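PDB 5GZT: chitinase from Paenibacillus sp. FPU-7, which probably hydrolyses internal beta-1,4 linkages between N-acetylglucosamine units at random along chitin and chitodextrins, acting as an endochitinase. Local coordinates for residues G247-A250 / G251-Y255; Y282-W286 / V287-K291; L393-M396 / N397-L401; L435-E438 / K439-Q443; T445-N448 / K449-L453. All blocks are in the same frame, centred on the assembly; numbering follows the deposited sequence.

All five contacts are local, each within one continuous run of chain. Interaction 1 lies in a beta domain next to the first family 18 barrel, and interactions 2 to 5 lie in that barrel. Interactions 1 to 4 are partly buried, each mixing buried and more open residues; interaction 5 is the surface one. In interactions 1 and 2 an indole N-H bonds a backbone carbonyl while aliphatic carbons pack on the ring. Interactions 3 and 4 are turns of neighbouring helices, touching through Met396 and Leu440; the first is mostly aromatic and apolar, the second has a salt bridge. Interaction 5, held by hydroxyls, continues the helix of interaction 4, and its Tyr450 packs on interaction 1.

Interaction 1: residues G247-A250 / G251-Y255; sequences GLAA and GTWLY
Leu248 lies over one face of the Trp253 indole, its side chain crossing that of the tryptophan at about a right angle. The methyl CD1 sits over the six-membered ring in a CH-pi contact, 3.9 Å from Leu248 CD1 to the centroid of the Trp253 benzo ring and only 12° off the ring normal. The rest of the leucine follows the outer rim: Leu248 CB comes to 3.5 Å from Trp253 CZ2, and Leu248 CD2 to 3.7 Å from Trp253 CH2. The polar corner of the ring is used too. Trp253 NE1 donates to Ala249 O over 2.9 Å, nearly straight at 173°, with the acceptor in the indole plane and the donor in the carbonyl plane. One bond at the edge and one aliphatic chain over a face together fix the rotation of the ring. Its position follows from chi1 of -72°, which sets CG beside the backbone N and turns the indole back over the chain that leads into the strand. Here a loop enters strand 251-261, which runs antiparallel to both 210-215 and 264-284. Trp253 also touches Leu214 and Val275 of those flanking strands and Leu197 of a second antiparallel sheet, so the indole belongs to the apolar filling between two sheets. Leu248 reaches Leu197 and Val275 as well, and its carbonyl accepts a hydrogen bond from Arg195 NH1. Between loop and strand comes buried Gly251, where a CB would be jammed against the carbonyl oxygen of Ala250, which calls for glycine. Thr252 turns away from the loop and bonds Asp477 through OG1.

Interaction 2: residues Y282-W286 / V287-K291; sequences YIPAW and VDWAK
Trp289 has Val287 CG1 over the centre of one face, 3.6 Å above the plane, and Pro284 O at its edge; Trp286 has Pro284 CB over one face, 3.5 Å above the plane and toward the rim. The edge contact of Trp289 is a hydrogen bond from Trp289 NE1 to Pro284 O of 3.0 Å and 162°, lying near the indole plane but tilted 19° from the plane of the carbonyl. Ile283 comes at the same ring obliquely, with its CG2 3.6 Å from Trp289 CE2 and its CD1 3.8 Å from Trp289 CZ2. Pro284 and Val287 close the bend themselves, Pro284 CG meeting Val287 CG2 at 3.7 Å across a type I turn that runs from Pro284 to Val287. The turn begins at the carboxyl end of strand 264-284, a strand of the family 18 TIM barrel, and it is at this end of the strands that such barrels carry their active sites; Tyr282, just before, hydrogen-bonds Asp407 through its hydroxyl. Further along, Asp288 forms an Asx motif: its OD1 takes the N-H of Lys291 from above the carboxylate plane, while OD2 forms a salt bridge with Lys291 NZ at 3.0 Å on the syn side, though well out of the carboxylate plane. Asn347 of helix 344-352 holds the backbone on both sides of Asp288, accepting from Trp289 N and donating to Val287 O.

Interaction 3: residues L393-M396 / N397-L401; sequences LDFM and NKYNL
Phe395 and Tyr399, one helical turn apart, meet ring to ring. Tyr399 CE2 stands over the centre of the Phe395 ring, 3.4 Å above its plane, and the two planes are inclined at 54° with the centroids 4.7 Å apart, neither a stack nor a clean edge-to-face pair. Leu401 comes to the rim of the phenylalanine, its CD1 4.1 Å from Phe395 CD1, and its CB packs on Met396 CG at 3.9 Å. Phe395 has CG opposite the backbone N (chi1 -161°), which leans the ring along the helix to where Tyr399 lies. Lys398 adds an aliphatic layer, its CG over the centre of a face of the tyrosine ring at 3.8 Å from the plane.

The ring pair follows from the ordinary spacing of a helical turn, Tyr399 N bonding Phe395 O at 3.0 Å, whereas Leu401 is placed by the way the helix stops. Asn400 has positive phi and serves as C-prime of a Schellman motif: Leu401 N reaches back to Met396 O over 2.8 Å, and Asn400 N bonds Asn397 O. The reversal brings Leu401 back beside Phe395 and Met396. The tyrosine hydroxyl is held in turn by Glu345 OE2.

Around this helix end, Phe395 and Leu401 rest on barrel strand 362-368, Phe395 and Tyr399 on strand 315-318 and helix 344-352, and Leu393 and Met396 on helix 425-447.

Interaction 4: residues L435-E438 / K439-Q443; sequences LLRE and KLDAQ
Helix 425-447, an outer helix of the family 18 TIM barrel, carries a salt bridge between residues four apart: Arg437 NH1 to Asp441 OD1, 2.9 Å. The two side chains cross at about a right angle, yet guanidinium and carboxylate planes differ by just 15°. The other oxygen, Asp441 OD2, lies 3.3 Å from Arg437 CD, so the carboxylate runs beside the bend of the arginine. That bend comes from chi2 of -7°, a nearly eclipsed and probably strained torsion that turns the chain toward the next turn of the helix. Leu440 packs against the guanidinium, its CB 3.4 Å from Arg437 NH1 and its CD1 above one face toward the rim. The remaining terminal nitrogen, Arg437 NH2, probably donates to Tyr451 O beyond the helix, which would give the group a second hold.

A second pair one turn apart is apolar along its length: Leu435 CD1 touches Lys439 CE at 3.6 Å, while the ammonium goes on to a salt bridge with Glu386 of helix 382-398. Glu438 pairs backward with Lys434. The backbone keeps its i to i+4 bonds, for example Asp441 N to Arg437 O at 2.9 Å and 172°.

Leu436 and Leu440 face inward, Leu436 onto strands 403-407 and 452-457 and Leu440 onto Met396 and Tyr451, while Glu438 and Ala442 are exposed: the amphipathic pattern of a helix wrapped round a beta barrel.

Interaction 5: residues T445-N448 / K449-L453; sequences TTTN and KYYEL
The helix that runs to Thr447 breaks at Asn448, whose positive phi (54°) turns the chain into an extended path from Lys449 onward. Across this bend Thr447 and Tyr451 join hydroxyl to hydroxyl: Thr447 OG1 lies 2.8 Å from Tyr451 OH in a hydrogen bond that either could donate. The two side chains cross at about a right angle, and the methyl Thr447 CG2 touches the same phenol oxygen at 3.5 Å. With chi1 at 62° the threonine hydroxyl sits between its own backbone N and carbonyl carbon, where it also takes a weak bond of 3.4 Å from Lys449 N and is weakly bonded to Gln443 O.

This is the return from helix to strand in a beta-alpha-beta crossover of the TIM barrel, strand 403-407 leading through helix 425-447 to the parallel strand 452-457. The tyrosine ring lies against the connection, with Lys449 O over the centre of one face, 3.4 Å above its plane; that carbonyl also accepts from Ser444 OG. Lys449 leads away to a salt bridge with Asp402. Tyr450 points away from the helix end, and its hydroxyl bonds Asp477 OD2 while its side chain packs on Thr252 and Leu254.

Interaction 1: residues G247-A250 / G251-Y255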
# COMPACT_ATOMS: atom_id res chain seq x y z
N GLY B 247 9.81 3.74 -12.83
CA GLY B 247 9.81 4.22 -11.45
C GLY B 247 8.79 5.30 -11.15
O GLY B 247 9.03 6.14 -10.30
N LEU B 248 7.65 5.29 -11.83
CA LEU B 248 6.58 6.24 -11.49
C LEU B 248 5.94 5.88 -10.16
O LEU B 248 5.86 4.71 -9.81
CB LEU B 248 5.48 6.22 -12.55
CG LEU B 248 5.92 6.76 -13.94
CD1 LEU B 248 4.71 6.93 -14.83
CD2 LEU B 248 6.63 8.08 -13.78
N ALA B 249 5.40 6.89 -9.48
CA ALA B 249 4.71 6.69 -8.21
C ALA B 249 3.55 5.75 -8.36
O ALA B 249 2.77 5.83 -9.34
CB ALA B 249 4.21 8.00 -7.63
N ALA B 250 3.44 4.83 -7.39
CA ALA B 250 2.35 3.89 -7.41
C ALA B 250 1.02 4.61 -7.26
O ALA B 250 0.94 5.64 -6.55
CB ALA B 250 2.51 2.86 -6.29
N GLY B 251 -0.00 4.06 -7.92
CA GLY B 251 -1.39 4.45 -7.72
C GLY B 251 -2.05 4.86 -9.03
O GLY B 251 -1.73 4.32 -10.10
N THR B 252 -2.98 5.82 -8.96
CA THR B 252 -3.79 6.17 -10.13
C THR B 252 -3.21 7.40 -10.88
O THR B 252 -3.03 8.45 -10.28
CB THR B 252 -5.23 6.43 -9.78
OG1 THR B 252 -5.79 5.26 -9.21
CG2 THR B 252 -6.01 6.75 -11.07
N TRP B 253 -2.85 7.22 -12.16
CA TRP B 253 -2.39 8.32 -13.05
C TRP B 253 -3.52 8.74 -13.97
O TRP B 253 -4.30 7.93 -14.42
CB TRP B 253 -1.17 7.93 -13.89
CG TRP B 253 0.04 7.86 -13.05
CD1 TRP B 253 0.26 6.96 -12.06
CD2 TRP B 253 1.18 8.73 -13.07
NE1 TRP B 253 1.48 7.19 -11.49
CE2 TRP B 253 2.07 8.26 -12.08
CE3 TRP B 253 1.59 9.79 -13.89
CZ2 TRP B 253 3.31 8.87 -11.82
CZ3 TRP B 253 2.83 10.41 -13.62
CH2 TRP B 253 3.67 9.95 -12.60
N LEU B 254 -3.62 10.04 -14.21
CA LEU B 254 -4.57 10.59 -15.19
C LEU B 254 -3.77 10.99 -16.42
O LEU B 254 -2.68 11.58 -16.31
CB LEU B 254 -5.34 11.75 -14.58
CG LEU B 254 -6.14 11.45 -13.28
CD1 LEU B 254 -6.70 12.73 -12.68
CD2 LEU B 254 -7.27 10.46 -13.53
N TYR B 255 -4.26 10.62 -17.59
CA TYR B 255 -3.58 11.04 -18.82
C TYR B 255 -4.54 11.69 -19.85
O TYR B 255 -5.73 11.38 -19.88
CB TYR B 255 -2.79 9.88 -19.45
CG TYR B 255 -3.66 8.78 -20.01
CD1 TYR B 255 -4.23 7.83 -19.18
CD2 TYR B 255 -3.94 8.71 -21.37
CE1 TYR B 255 -5.04 6.82 -19.68
CE2 TYR B 255 -4.75 7.70 -21.88
CZ TYR B 255 -5.30 6.76 -21.04
OH TYR B 255 -6.12 5.77 -21.54

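Interaction 2: residues Y282-W286 / V287-K291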
# COMPACT_ATOMS: atom_id res chain seq x y z
N TYR B 282 -3.59 -0.75 6.60
CA TYR B 282 -4.75 -0.49 7.46
C TYR B 282 -4.18 -0.11 8.82
O TYR B 282 -3.24 -0.76 9.29
CB TYR B 282 -5.67 -1.70 7.65
CG TYR B 282 -6.76 -1.84 6.62
CD1 TYR B 282 -6.53 -2.51 5.42
CD2 TYR B 282 -8.02 -1.32 6.82
CE1 TYR B 282 -7.54 -2.67 4.47
CE2 TYR B 282 -9.02 -1.48 5.85
CZ TYR B 282 -8.78 -2.15 4.67
OH TYR B 282 -9.77 -2.35 3.72
N ILE B 283 -4.75 0.94 9.42
CA ILE B 283 -4.34 1.45 10.73
C ILE B 283 -5.58 1.55 11.57
O ILE B 283 -6.53 2.18 11.17
CB ILE B 283 -3.72 2.84 10.60
CG1 ILE B 283 -2.26 2.71 10.14
CG2 ILE B 283 -3.76 3.60 11.94
CD1 ILE B 283 -1.25 2.66 11.28
N PRO B 284 -5.58 0.96 12.78
CA PRO B 284 -6.78 0.86 13.56
C PRO B 284 -7.08 2.18 14.29
O PRO B 284 -6.17 2.82 14.84
CB PRO B 284 -6.43 -0.19 14.61
CG PRO B 284 -4.99 -0.08 14.78
CD PRO B 284 -4.46 0.25 13.41
N ALA B 285 -8.35 2.48 14.38
CA ALA B 285 -8.82 3.72 14.99
C ALA B 285 -8.70 3.69 16.49
O ALA B 285 -8.69 4.74 17.11
CB ALA B 285 -10.26 3.97 14.59
N TRP B 286 -8.58 2.51 17.04
CA TRP B 286 -8.70 2.28 18.48
C TRP B 286 -7.35 2.30 19.16
O TRP B 286 -7.27 1.99 20.31
CB TRP B 286 -9.45 0.96 18.78
CG TRP B 286 -9.10 -0.23 17.92
CD1 TRP B 286 -8.06 -1.11 18.10
CD2 TRP B 286 -9.80 -0.70 16.75
NE1 TRP B 286 -8.08 -2.10 17.11
CE2 TRP B 286 -9.09 -1.83 16.25
CE3 TRP B 286 -10.91 -0.23 16.05
CZ2 TRP B 286 -9.52 -2.54 15.13
CZ3 TRP B 286 -11.31 -0.89 14.92
CH2 TRP B 286 -10.63 -2.05 14.47
N VAL B 287 -6.28 2.55 18.42
CA VAL B 287 -5.02 2.90 19.05
C VAL B 287 -5.00 4.43 19.12
O VAL B 287 -5.48 5.16 18.17
CB VAL B 287 -3.82 2.33 18.23
CG1 VAL B 287 -2.46 2.83 18.72
CG2 VAL B 287 -3.88 0.81 18.24
N ASP B 288 -4.42 4.92 20.21
CA ASP B 288 -4.25 6.35 20.38
C ASP B 288 -2.96 6.73 19.77
O ASP B 288 -1.91 6.57 20.36
CB ASP B 288 -4.34 6.72 21.87
CG ASP B 288 -4.15 8.20 22.13
OD1 ASP B 288 -3.58 8.97 21.30
OD2 ASP B 288 -4.59 8.57 23.19
N TRP B 289 -3.03 7.19 18.51
CA TRP B 289 -1.84 7.38 17.75
C TRP B 289 -1.00 8.51 18.25
O TRP B 289 0.22 8.48 18.04
CB TRP B 289 -2.12 7.50 16.24
CG TRP B 289 -2.48 6.16 15.74
CD1 TRP B 289 -3.70 5.71 15.39
CD2 TRP B 289 -1.59 5.05 15.65
NE1 TRP B 289 -3.64 4.38 15.09
CE2 TRP B 289 -2.35 3.95 15.23
CE3 TRP B 289 -0.22 4.89 15.88
CZ2 TRP B 289 -1.81 2.69 15.03
CZ3 TRP B 289 0.35 3.64 15.66
CH2 TRP B 289 -0.46 2.54 15.23
N ALA B 290 -1.59 9.49 18.97
CA ALA B 290 -0.77 10.59 19.46
C ALA B 290 0.08 10.12 20.62
O ALA B 290 1.25 10.52 20.69
CB ALA B 290 -1.63 11.80 19.86
N LYS B 291 -0.46 9.28 21.52
CA LYS B 291 0.36 8.69 22.62
C LYS B 291 1.25 7.47 22.22
O LYS B 291 1.94 6.89 23.06
CB LYS B 291 -0.50 8.11 23.71
CG LYS B 291 -1.42 8.97 24.53
CD LYS B 291 -2.22 7.97 25.42
CE LYS B 291 -3.06 8.59 26.53
NZ LYS B 291 -4.06 9.52 25.94

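Interaction 3: residues L393-M396 / N397-L401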
# COMPACT_ATOMS: atom_id res chain seq x y z
N LEU B 393 -18.47 12.08 1.79
CA LEU B 393 -17.64 13.18 1.29
C LEU B 393 -17.32 14.20 2.38
O LEU B 393 -16.19 14.72 2.48
CB LEU B 393 -18.21 13.82 -0.01
CG LEU B 393 -17.70 13.14 -1.31
CD1 LEU B 393 -18.44 11.82 -1.60
CD2 LEU B 393 -17.76 14.09 -2.51
N ASP B 394 -18.29 14.48 3.24
CA ASP B 394 -18.01 15.39 4.40
C ASP B 394 -16.86 14.91 5.28
O ASP B 394 -15.96 15.73 5.68
CB ASP B 394 -19.27 15.56 5.28
CG ASP B 394 -20.38 16.39 4.57
OD1 ASP B 394 -20.01 17.28 3.78
OD2 ASP B 394 -21.59 16.10 4.75
N PHE B 395 -16.90 13.59 5.58
CA PHE B 395 -15.84 12.97 6.40
C PHE B 395 -14.51 13.17 5.74
O PHE B 395 -13.56 13.76 6.39
CB PHE B 395 -16.14 11.49 6.62
CG PHE B 395 -15.38 10.90 7.77
CD1 PHE B 395 -14.01 10.63 7.66
CD2 PHE B 395 -16.02 10.64 8.98
CE1 PHE B 395 -13.30 10.10 8.73
CE2 PHE B 395 -15.32 10.07 10.03
CZ PHE B 395 -13.96 9.84 9.91
N MET B 396 -14.46 12.78 4.45
CA MET B 396 -13.24 12.87 3.63
C MET B 396 -12.68 14.27 3.65
O MET B 396 -11.46 14.50 3.92
CB MET B 396 -13.52 12.41 2.19
CG MET B 396 -12.28 12.25 1.31
SD MET B 396 -12.61 11.98 -0.45
CE MET B 396 -12.61 13.72 -0.90
N ASN B 397 -13.57 15.23 3.37
CA ASN B 397 -13.21 16.67 3.38
C ASN B 397 -12.89 17.20 4.73
O ASN B 397 -11.91 17.98 4.86
CB ASN B 397 -14.33 17.51 2.76
CG ASN B 397 -14.50 17.19 1.32
OD1 ASN B 397 -15.61 16.95 0.82
ND2 ASN B 397 -13.37 17.11 0.64
N LYS B 398 -13.68 16.80 5.75
CA LYS B 398 -13.43 17.29 7.12
C LYS B 398 -12.02 16.98 7.56
O LYS B 398 -11.32 17.86 8.06
CB LYS B 398 -14.42 16.71 8.11
CG LYS B 398 -14.14 16.98 9.61
CD LYS B 398 -15.41 16.72 10.42
CE LYS B 398 -15.24 16.79 11.93
NZ LYS B 398 -14.86 18.14 12.43
N TYR B 399 -11.54 15.75 7.31
CA TYR B 399 -10.17 15.38 7.74
C TYR B 399 -9.08 15.49 6.69
O TYR B 399 -7.92 15.12 6.96
CB TYR B 399 -10.20 14.00 8.39
CG TYR B 399 -11.20 13.94 9.54
CD1 TYR B 399 -10.91 14.57 10.74
CD2 TYR B 399 -12.39 13.29 9.42
CE1 TYR B 399 -11.79 14.50 11.81
CE2 TYR B 399 -13.30 13.23 10.44
CZ TYR B 399 -12.98 13.83 11.65
OH TYR B 399 -13.87 13.79 12.68
N ASN B 400 -9.40 16.09 5.54
CA ASN B 400 -8.43 16.33 4.46
C ASN B 400 -7.85 15.03 3.87
O ASN B 400 -6.66 14.92 3.61
CB ASN B 400 -7.29 17.24 4.92
CG ASN B 400 -7.79 18.62 5.38
OD1 ASN B 400 -8.61 19.29 4.71
ND2 ASN B 400 -7.29 19.04 6.53
N LEU B 401 -8.72 14.07 3.67
CA LEU B 401 -8.31 12.75 3.18
C LEU B 401 -8.30 12.71 1.66
O LEU B 401 -8.89 13.58 0.97
CB LEU B 401 -9.27 11.69 3.72
CG LEU B 401 -9.43 11.71 5.25
CD1 LEU B 401 -10.42 10.68 5.68
CD2 LEU B 401 -8.09 11.58 5.98

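Interaction 4: residues L435-E438 / K439-Q443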
# COMPACT_ATOMS: atom_id res chain seq x y z
N LEU B 435 -22.81 6.39 -7.36
CA LEU B 435 -23.05 7.69 -6.79
C LEU B 435 -21.79 8.33 -6.26
O LEU B 435 -21.48 9.48 -6.57
CB LEU B 435 -24.12 7.61 -5.72
CG LEU B 435 -24.55 8.95 -5.09
CD1 LEU B 435 -24.96 10.01 -6.13
CD2 LEU B 435 -25.69 8.64 -4.13
N LEU B 436 -21.01 7.57 -5.49
CA LEU B 436 -19.84 8.14 -4.81
C LEU B 436 -18.82 8.58 -5.81
O LEU B 436 -18.08 9.60 -5.65
CB LEU B 436 -19.21 7.06 -3.86
CG LEU B 436 -19.96 6.77 -2.57
CD1 LEU B 436 -19.60 5.39 -2.06
CD2 LEU B 436 -19.63 7.85 -1.57
N ARG B 437 -18.66 7.71 -6.80
CA ARG B 437 -17.74 8.06 -7.90
C ARG B 437 -18.23 9.41 -8.56
O ARG B 437 -17.45 10.36 -8.75
CB ARG B 437 -17.72 6.92 -8.92
CG ARG B 437 -16.52 6.83 -9.85
CD ARG B 437 -15.53 7.97 -9.77
NE ARG B 437 -14.33 7.65 -9.08
CZ ARG B 437 -13.50 8.51 -8.50
NH1 ARG B 437 -13.73 9.81 -8.39
NH2 ARG B 437 -12.40 8.02 -7.92
N GLU B 438 -19.53 9.47 -8.86
CA GLU B 438 -20.12 10.74 -9.43
C GLU B 438 -19.77 11.94 -8.56
O GLU B 438 -19.12 12.92 -9.03
CB GLU B 438 -21.61 10.58 -9.59
CG GLU B 438 -21.90 9.63 -10.73
CD GLU B 438 -23.32 9.12 -10.79
OE1 GLU B 438 -24.15 9.41 -9.90
OE2 GLU B 438 -23.59 8.39 -11.76
N LYS B 439 -20.09 11.83 -7.26
CA LYS B 439 -19.89 12.96 -6.39
C LYS B 439 -18.42 13.36 -6.26
O LYS B 439 -18.09 14.56 -6.06
CB LYS B 439 -20.49 12.69 -5.03
CG LYS B 439 -21.99 12.39 -5.07
CD LYS B 439 -22.59 12.74 -3.73
CE LYS B 439 -24.09 12.51 -3.72
NZ LYS B 439 -24.82 13.70 -4.23
N LEU B 440 -17.52 12.36 -6.34
CA LEU B 440 -16.11 12.64 -6.10
C LEU B 440 -15.60 13.32 -7.34
O LEU B 440 -14.85 14.28 -7.25
CB LEU B 440 -15.27 11.38 -5.75
CG LEU B 440 -15.49 10.77 -4.34
CD1 LEU B 440 -15.00 9.32 -4.27
CD2 LEU B 440 -14.78 11.62 -3.32
N ASP B 441 -16.01 12.83 -8.50
CA ASP B 441 -15.66 13.50 -9.78
C ASP B 441 -16.16 14.95 -9.83
O ASP B 441 -15.40 15.86 -10.21
CB ASP B 441 -16.23 12.71 -10.97
CG ASP B 441 -15.48 11.40 -11.19
OD1 ASP B 441 -14.30 11.28 -10.77
OD2 ASP B 441 -16.08 10.49 -11.80
N ALA B 442 -17.42 15.15 -9.40
CA ALA B 442 -18.04 16.48 -9.35
C ALA B 442 -17.13 17.37 -8.56
O ALA B 442 -16.65 18.39 -9.06
CB ALA B 442 -19.41 16.39 -8.68
N GLN B 443 -16.78 16.94 -7.37
CA GLN B 443 -15.97 17.77 -6.51
C GLN B 443 -14.59 18.11 -7.07
O GLN B 443 -14.00 19.17 -6.77
CB GLN B 443 -15.85 17.10 -5.14
CG GLN B 443 -14.97 17.87 -4.18
CD GLN B 443 -15.06 17.37 -2.77
OE1 GLN B 443 -16.05 16.80 -2.35
NE2 GLN B 443 -13.99 17.56 -2.04

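Interaction 5: residues T445-N448 / K449-L453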
# COMPACT_ATOMS: atom_id res chain seq x y z
N THR B 445 -13.87 18.59 -10.13
CA THR B 445 -13.98 19.64 -11.16
C THR B 445 -13.73 21.01 -10.52
O THR B 445 -13.11 21.89 -11.13
CB THR B 445 -15.34 19.63 -11.85
OG1 THR B 445 -16.30 20.09 -10.92
CG2 THR B 445 -15.72 18.22 -12.30
N THR B 446 -14.16 21.17 -9.27
CA THR B 446 -13.79 22.34 -8.48
C THR B 446 -12.37 22.31 -7.96
O THR B 446 -11.67 23.32 -8.11
CB THR B 446 -14.69 22.48 -7.27
OG1 THR B 446 -16.05 22.50 -7.71
CG2 THR B 446 -14.33 23.76 -6.47
N THR B 447 -11.94 21.20 -7.31
CA THR B 447 -10.68 21.24 -6.54
C THR B 447 -9.46 20.95 -7.37
O THR B 447 -8.36 21.26 -6.94
CB THR B 447 -10.69 20.25 -5.34
OG1 THR B 447 -10.83 18.89 -5.82
CG2 THR B 447 -11.85 20.60 -4.37
N ASN B 448 -9.64 20.34 -8.55
CA ASN B 448 -8.52 19.84 -9.39
C ASN B 448 -7.55 18.89 -8.66
O ASN B 448 -6.33 18.91 -8.86
CB ASN B 448 -7.79 21.01 -10.01
CG ASN B 448 -8.74 21.91 -10.78
OD1 ASN B 448 -9.47 21.44 -11.67
ND2 ASN B 448 -8.79 23.18 -10.40
N LYS B 449 -8.15 18.06 -7.80
CA LYS B 449 -7.43 17.09 -6.98
C LYS B 449 -8.22 15.80 -7.13
O LYS B 449 -9.42 15.77 -6.86
CB LYS B 449 -7.38 17.59 -5.53
CG LYS B 449 -6.05 17.35 -4.84
CD LYS B 449 -6.19 17.47 -3.32
CE LYS B 449 -6.93 16.29 -2.65
NZ LYS B 449 -6.08 15.18 -2.11
N TYR B 450 -7.57 14.77 -7.66
CA TYR B 450 -8.21 13.45 -7.90
C TYR B 450 -8.40 12.61 -6.60
O TYR B 450 -7.51 12.60 -5.75
CB TYR B 450 -7.38 12.64 -8.91
CG TYR B 450 -8.02 11.30 -9.16
CD1 TYR B 450 -9.20 11.20 -9.92
CD2 TYR B 450 -7.48 10.14 -8.58
CE1 TYR B 450 -9.83 9.97 -10.15
CE2 TYR B 450 -8.09 8.91 -8.80
CZ TYR B 450 -9.25 8.79 -9.56
OH TYR B 450 -9.88 7.52 -9.70
N TYR B 451 -9.55 11.99 -6.46
CA TYR B 451 -9.97 11.21 -5.26
C TYR B 451 -10.15 9.74 -5.65
O TYR B 451 -10.80 9.44 -6.66
CB TYR B 451 -11.30 11.71 -4.62
CG TYR B 451 -11.27 13.21 -4.31
CD1 TYR B 451 -10.26 13.73 -3.50
CD2 TYR B 451 -12.20 14.12 -4.89
CE1 TYR B 451 -10.18 15.09 -3.24
CE2 TYR B 451 -12.12 15.52 -4.65
CZ TYR B 451 -11.10 16.00 -3.84
OH TYR B 451 -10.95 17.32 -3.52
N GLU B 452 -9.63 8.84 -4.81
CA GLU B 452 -9.75 7.40 -5.00
C GLU B 452 -11.05 6.86 -4.43
O GLU B 452 -11.54 7.34 -3.44
CB GLU B 452 -8.58 6.66 -4.33
CG GLU B 452 -7.21 6.80 -4.98
CD GLU B 452 -6.19 5.74 -4.46
OE1 GLU B 452 -6.40 5.21 -3.35
OE2 GLU B 452 -5.16 5.44 -5.15
N LEU B 453 -11.60 5.85 -5.07
CA LEU B 453 -12.69 5.08 -4.51
C LEU B 453 -12.31 3.61 -4.60
O LEU B 453 -11.90 3.11 -5.67
CB LEU B 453 -13.97 5.29 -5.27
CG LEU B 453 -15.17 4.59 -4.69
CD1 LEU B 453 -15.59 5.17 -3.34
CD2 LEU B 453 -16.31 4.67 -5.66